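Local coordinates for pesticidal crystal protein Cry2Aa (Bacillus thuringiensis serovar kurstaki, PDB 1I5P), which lyses midgut epithelial cells of mosquito and moth larvae after binding to them, acting as an insecticidal delta-endotoxin, at residues N541-I552 and R586-A597. Numbering follows the deposited sequence.
Sequences NSYNLYLRVSSI and RFSDINIGNIVA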
loop_
_atom_site.group_PDB
_atom_site.type_symbol
_atom_site.label_atom_id
_atom_site.label_comp_id
_atom_site.label_asym_id
_atom_site.label_seq_id
_atom_site.Cartn_x
_atom_site.Cartn_y
_atom_site.Cartn_z
ATOM N N ASN A 541 24.094 -12.310 4.259
ATOM C CA ASN A 541 24.667 -10.977 4.407
ATOM C C ASN A 541 24.414 -10.343 5.766
ATOM O O ASN A 541 23.464 -10.693 6.466
ATOM C CB ASN A 541 24.130 -10.047 3.316
ATOM C CG ASN A 541 24.610 -10.432 1.938
ATOM O OD1 ASN A 541 25.806 -10.623 1.721
ATOM N ND2 ASN A 541 23.682 -10.544 0.992
ATOM N N SER A 542 25.284 -9.412 6.136
ATOM C CA SER A 542 25.140 -8.705 7.398
ATOM C C SER A 542 24.525 -7.337 7.145
ATOM O O SER A 542 24.890 -6.646 6.196
ATOM C CB SER A 542 26.494 -8.543 8.087
ATOM O OG SER A 542 26.816 -9.710 8.823
ATOM N N TYR A 543 23.591 -6.950 8.004
ATOM C CA TYR A 543 22.910 -5.672 7.864
ATOM C C TYR A 543 22.772 -4.953 9.189
ATOM O O TYR A 543 22.865 -5.564 10.256
ATOM C CB TYR A 543 21.485 -5.869 7.324
ATOM C CG TYR A 543 21.352 -6.543 5.975
ATOM C CD1 TYR A 543 21.327 -7.933 5.864
ATOM C CD2 TYR A 543 21.214 -5.785 4.807
ATOM C CE1 TYR A 543 21.165 -8.556 4.619
ATOM C CE2 TYR A 543 21.057 -6.396 3.563
ATOM C CZ TYR A 543 21.032 -7.779 3.476
ATOM O OH TYR A 543 20.892 -8.373 2.237
ATOM N N ASN A 544 22.548 -3.646 9.113
ATOM C CA ASN A 544 22.284 -2.865 10.312
ATOM C C ASN A 544 20.766 -2.894 10.391
ATOM O O ASN A 544 20.078 -2.574 9.418
ATOM C CB ASN A 544 22.747 -1.416 10.168
ATOM C CG ASN A 544 24.209 -1.237 10.480
ATOM O OD1 ASN A 544 24.732 -1.828 11.426
ATOM N ND2 ASN A 544 24.882 -0.401 9.695
ATOM N N LEU A 545 20.248 -3.316 11.534
ATOM C CA LEU A 545 18.814 -3.375 11.719
ATOM C C LEU A 545 18.309 -2.051 12.255
ATOM O O LEU A 545 18.791 -1.556 13.281
ATOM C CB LEU A 545 18.438 -4.494 12.691
ATOM C CG LEU A 545 16.963 -4.592 13.092
ATOM C CD1 LEU A 545 16.114 -4.957 11.879
ATOM C CD2 LEU A 545 16.805 -5.641 14.185
ATOM N N TYR A 546 17.345 -1.474 11.544
ATOM C CA TYR A 546 16.731 -0.221 11.942
ATOM C C TYR A 546 15.256 -0.483 12.192
ATOM O O TYR A 546 14.587 -1.139 11.394
ATOM C CB TYR A 546 16.851 0.837 10.837
ATOM C CG TYR A 546 18.231 1.420 10.636
ATOM C CD1 TYR A 546 19.176 0.762 9.854
ATOM C CD2 TYR A 546 18.593 2.636 11.227
ATOM C CE1 TYR A 546 20.450 1.295 9.656
ATOM C CE2 TYR A 546 19.866 3.178 11.037
ATOM C CZ TYR A 546 20.789 2.503 10.250
ATOM O OH TYR A 546 22.048 3.032 10.071
ATOM N N LEU A 547 14.747 0.013 13.307
ATOM C CA LEU A 547 13.334 -0.147 13.599
ATOM C C LEU A 547 12.707 1.228 13.547
ATOM O O LEU A 547 13.122 2.134 14.271
ATOM C CB LEU A 547 13.109 -0.769 14.983
ATOM C CG LEU A 547 13.581 -2.218 15.175
ATOM C CD1 LEU A 547 13.107 -2.728 16.523
ATOM C CD2 LEU A 547 13.035 -3.104 14.064
ATOM N N ARG A 548 11.740 1.392 12.649
ATOM C CA ARG A 548 11.030 2.655 12.538
ATOM C C ARG A 548 9.904 2.536 13.550
ATOM O O ARG A 548 9.051 1.654 13.445
ATOM C CB ARG A 548 10.466 2.860 11.125
ATOM C CG ARG A 548 9.586 4.100 11.001
ATOM C CD ARG A 548 9.438 4.577 9.559
ATOM N NE ARG A 548 10.682 5.133 9.031
ATOM C CZ ARG A 548 10.794 5.744 7.854
ATOM N NH1 ARG A 548 9.734 5.885 7.070
ATOM N NH2 ARG A 548 11.970 6.219 7.460
ATOM N N VAL A 549 9.914 3.413 14.546
ATOM C CA VAL A 549 8.904 3.358 15.588
ATOM C C VAL A 549 8.455 4.730 16.042
ATOM O O VAL A 549 9.105 5.744 15.768
ATOM C CB VAL A 549 9.434 2.612 16.839
ATOM C CG1 VAL A 549 10.200 1.362 16.426
ATOM C CG2 VAL A 549 10.331 3.542 17.658
ATOM N N SER A 550 7.337 4.743 16.757
ATOM C CA SER A 550 6.794 5.970 17.314
ATOM C C SER A 550 6.487 5.668 18.774
ATOM O O SER A 550 5.864 4.653 19.084
ATOM C CB SER A 550 5.514 6.389 16.591
ATOM O OG SER A 550 4.983 7.570 17.171
ATOM N N SER A 551 6.933 6.542 19.666
ATOM C CA SER A 551 6.702 6.340 21.087
ATOM C C SER A 551 6.494 7.685 21.773
ATOM O O SER A 551 7.457 8.365 22.132
ATOM C CB SER A 551 7.898 5.608 21.707
ATOM O OG SER A 551 7.678 5.321 23.078
ATOM N N ILE A 552 5.234 8.075 21.934
ATOM C CA ILE A 552 4.926 9.335 22.593
ATOM C C ILE A 552 4.962 9.048 24.085
ATOM O O ILE A 552 3.938 9.027 24.765
ATOM C CB ILE A 552 3.542 9.859 22.190
ATOM C CG1 ILE A 552 3.347 9.703 20.679
ATOM C CG2 ILE A 552 3.409 11.321 22.597
ATOM C CD1 ILE A 552 4.426 10.373 19.845
ATOM N N ARG A 586 4.807 9.725 15.459
ATOM C CA ARG A 586 5.949 10.550 15.075
ATOM C C ARG A 586 7.136 9.605 15.045
ATOM O O ARG A 586 7.826 9.413 16.049
ATOM C CB ARG A 586 6.186 11.662 16.095
ATOM C CG ARG A 586 5.127 12.741 16.066
ATOM C CD ARG A 586 5.299 13.684 17.232
ATOM N NE ARG A 586 4.015 13.967 17.852
ATOM C CZ ARG A 586 3.870 14.413 19.092
ATOM N NH1 ARG A 586 4.937 14.631 19.852
ATOM N NH2 ARG A 586 2.656 14.632 19.576
ATOM N N PHE A 587 7.365 9.016 13.880
ATOM C CA PHE A 587 8.424 8.040 13.732
ATOM C C PHE A 587 9.847 8.540 13.893
ATOM O O PHE A 587 10.152 9.725 13.737
ATOM C CB PHE A 587 8.274 7.303 12.387
ATOM C CG PHE A 587 9.065 7.907 11.251
ATOM C CD1 PHE A 587 10.434 7.672 11.127
ATOM C CD2 PHE A 587 8.435 8.687 10.286
ATOM C CE1 PHE A 587 11.160 8.202 10.061
ATOM C CE2 PHE A 587 9.154 9.225 9.214
ATOM C CZ PHE A 587 10.517 8.980 9.102
ATOM N N SER A 588 10.708 7.589 14.222
ATOM C CA SER A 588 12.130 7.811 14.369
ATOM C C SER A 588 12.734 6.459 14.037
ATOM O O SER A 588 12.165 5.425 14.388
ATOM C CB SER A 588 12.489 8.200 15.798
ATOM O OG SER A 588 13.877 8.470 15.887
ATOM N N ASP A 589 13.868 6.458 13.348
ATOM C CA ASP A 589 14.523 5.206 12.998
ATOM C C ASP A 589 15.564 4.874 14.052
ATOM O O ASP A 589 16.538 5.599 14.223
ATOM C CB ASP A 589 15.170 5.311 11.615
ATOM C CG ASP A 589 14.147 5.481 10.512
ATOM O OD1 ASP A 589 12.980 5.102 10.733
ATOM O OD2 ASP A 589 14.509 5.982 9.426
ATOM N N ILE A 590 15.337 3.778 14.767
ATOM C CA ILE A 590 16.249 3.352 15.815
ATOM C C ILE A 590 17.255 2.342 15.288
ATOM O O ILE A 590 16.878 1.281 14.779
ATOM C CB ILE A 590 15.505 2.684 16.982
ATOM C CG1 ILE A 590 14.238 3.469 17.338
ATOM C CG2 ILE A 590 16.443 2.572 18.175
ATOM C CD1 ILE A 590 14.487 4.899 17.803
ATOM N N ASN A 591 18.535 2.674 15.409
ATOM C CA ASN A 591 19.597 1.779 14.964
ATOM C C ASN A 591 19.783 0.736 16.065
ATOM O O ASN A 591 20.316 1.029 17.136
ATOM C CB ASN A 591 20.888 2.575 14.733
ATOM C CG ASN A 591 21.996 1.741 14.090
ATOM O OD1 ASN A 591 22.983 2.282 13.586
ATOM N ND2 ASN A 591 21.839 0.424 14.111
ATOM N N ILE A 592 19.316 -0.480 15.803
ATOM C CA ILE A 592 19.418 -1.563 16.772
ATOM C C ILE A 592 20.814 -2.169 16.791
ATOM O O ILE A 592 21.360 -2.460 17.850
ATOM C CB ILE A 592 18.405 -2.682 16.465
ATOM C CG1 ILE A 592 16.987 -2.102 16.407
ATOM C CG2 ILE A 592 18.493 -3.761 17.526
ATOM C CD1 ILE A 592 16.569 -1.361 17.667
ATOM N N GLY A 593 21.389 -2.363 15.614
ATOM C CA GLY A 593 22.717 -2.937 15.545
ATOM C C GLY A 593 22.908 -3.840 14.344
ATOM O O GLY A 593 21.993 -4.039 13.538
ATOM N N ASN A 594 24.111 -4.389 14.230
ATOM C CA ASN A 594 24.459 -5.271 13.135
ATOM C C ASN A 594 23.922 -6.683 13.347
ATOM O O ASN A 594 24.036 -7.245 14.434
ATOM C CB ASN A 594 25.978 -5.303 12.974
ATOM C CG ASN A 594 26.427 -6.277 11.908
ATOM O OD1 ASN A 594 26.597 -7.470 12.171
ATOM N ND2 ASN A 594 26.610 -5.779 10.692
ATOM N N ILE A 595 23.325 -7.248 12.303
ATOM C CA ILE A 595 22.782 -8.587 12.381
ATOM C C ILE A 595 23.170 -9.379 11.142
ATOM O O ILE A 595 23.510 -8.804 10.107
ATOM C CB ILE A 595 21.229 -8.569 12.527
ATOM C CG1 ILE A 595 20.563 -8.120 11.225
ATOM C CG2 ILE A 595 20.831 -7.656 13.672
ATOM C CD1 ILE A 595 20.242 -9.262 10.272
ATOM N N VAL A 596 23.119 -10.704 11.253
ATOM C CA VAL A 596 23.467 -11.575 10.141
ATOM C C VAL A 596 22.249 -12.343 9.647
ATOM O O VAL A 596 21.626 -13.079 10.407
ATOM C CB VAL A 596 24.536 -12.611 10.541
ATOM C CG1 VAL A 596 25.098 -13.280 9.283
ATOM C CG2 VAL A 596 25.648 -11.944 11.341
ATOM N N ALA A 597 21.909 -12.161 8.374
ATOM C CA ALA A 597 20.780 -12.870 7.776
ATOM C C ALA A 597 21.309 -14.213 7.274
ATOM O O ALA A 597 21.450 -14.425 6.068
ATOM C CB ALA A 597 20.199 -12.062 6.617
#
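Asp589 OD2 is gripped by three groups: NH2 of Arg548, 3.2 Å away across the strand pair in a salt bridge, and, from outside it, Lys263 NZ in a second salt bridge and Tyr264 OH in a hydrogen bond. The other oxygen, OD1, takes Arg548 NE at 2.9 Å, so the guanidinium meets the carboxylate side-on, each oxygen using its syn lone pair, with the two planes only 6° apart. Ser260 O is a further acceptor for NH2. One face of the same guanidinium lies on the Phe587 ring in a cation-pi stack, Arg548 CZ standing 3.7 Å from the ring centroid with the planes at 24°. A bend at chi3 (-70°) turns the guanidinium out of line with its chain, while Arg548 CD also packs over the ring. Farther along, Ser550 OG accepts Arg586 N at 2.8 Å. On the sheet face opposite Arg548 and Asp589, Leu547 CG meets Ile592 CG1 at 3.6 Å and Val549 CG2 touches Ile590 CG1; Ile557 and Val559 of strand 555-561, in the facing sheet, pack against this layer. The antiparallel register slips by one residue where Ile592 and Gly593 both face Leu545: Leu545 O accepts Ile592 N, and Leu545 N donates to Gly593 O at 2.8 Å. With strand 617-626 on the other edge of 541-550, this classic beta bulge belongs to one sheet of the C-terminal lectin-like jelly-roll sandwich of the three-domain Cry toxins.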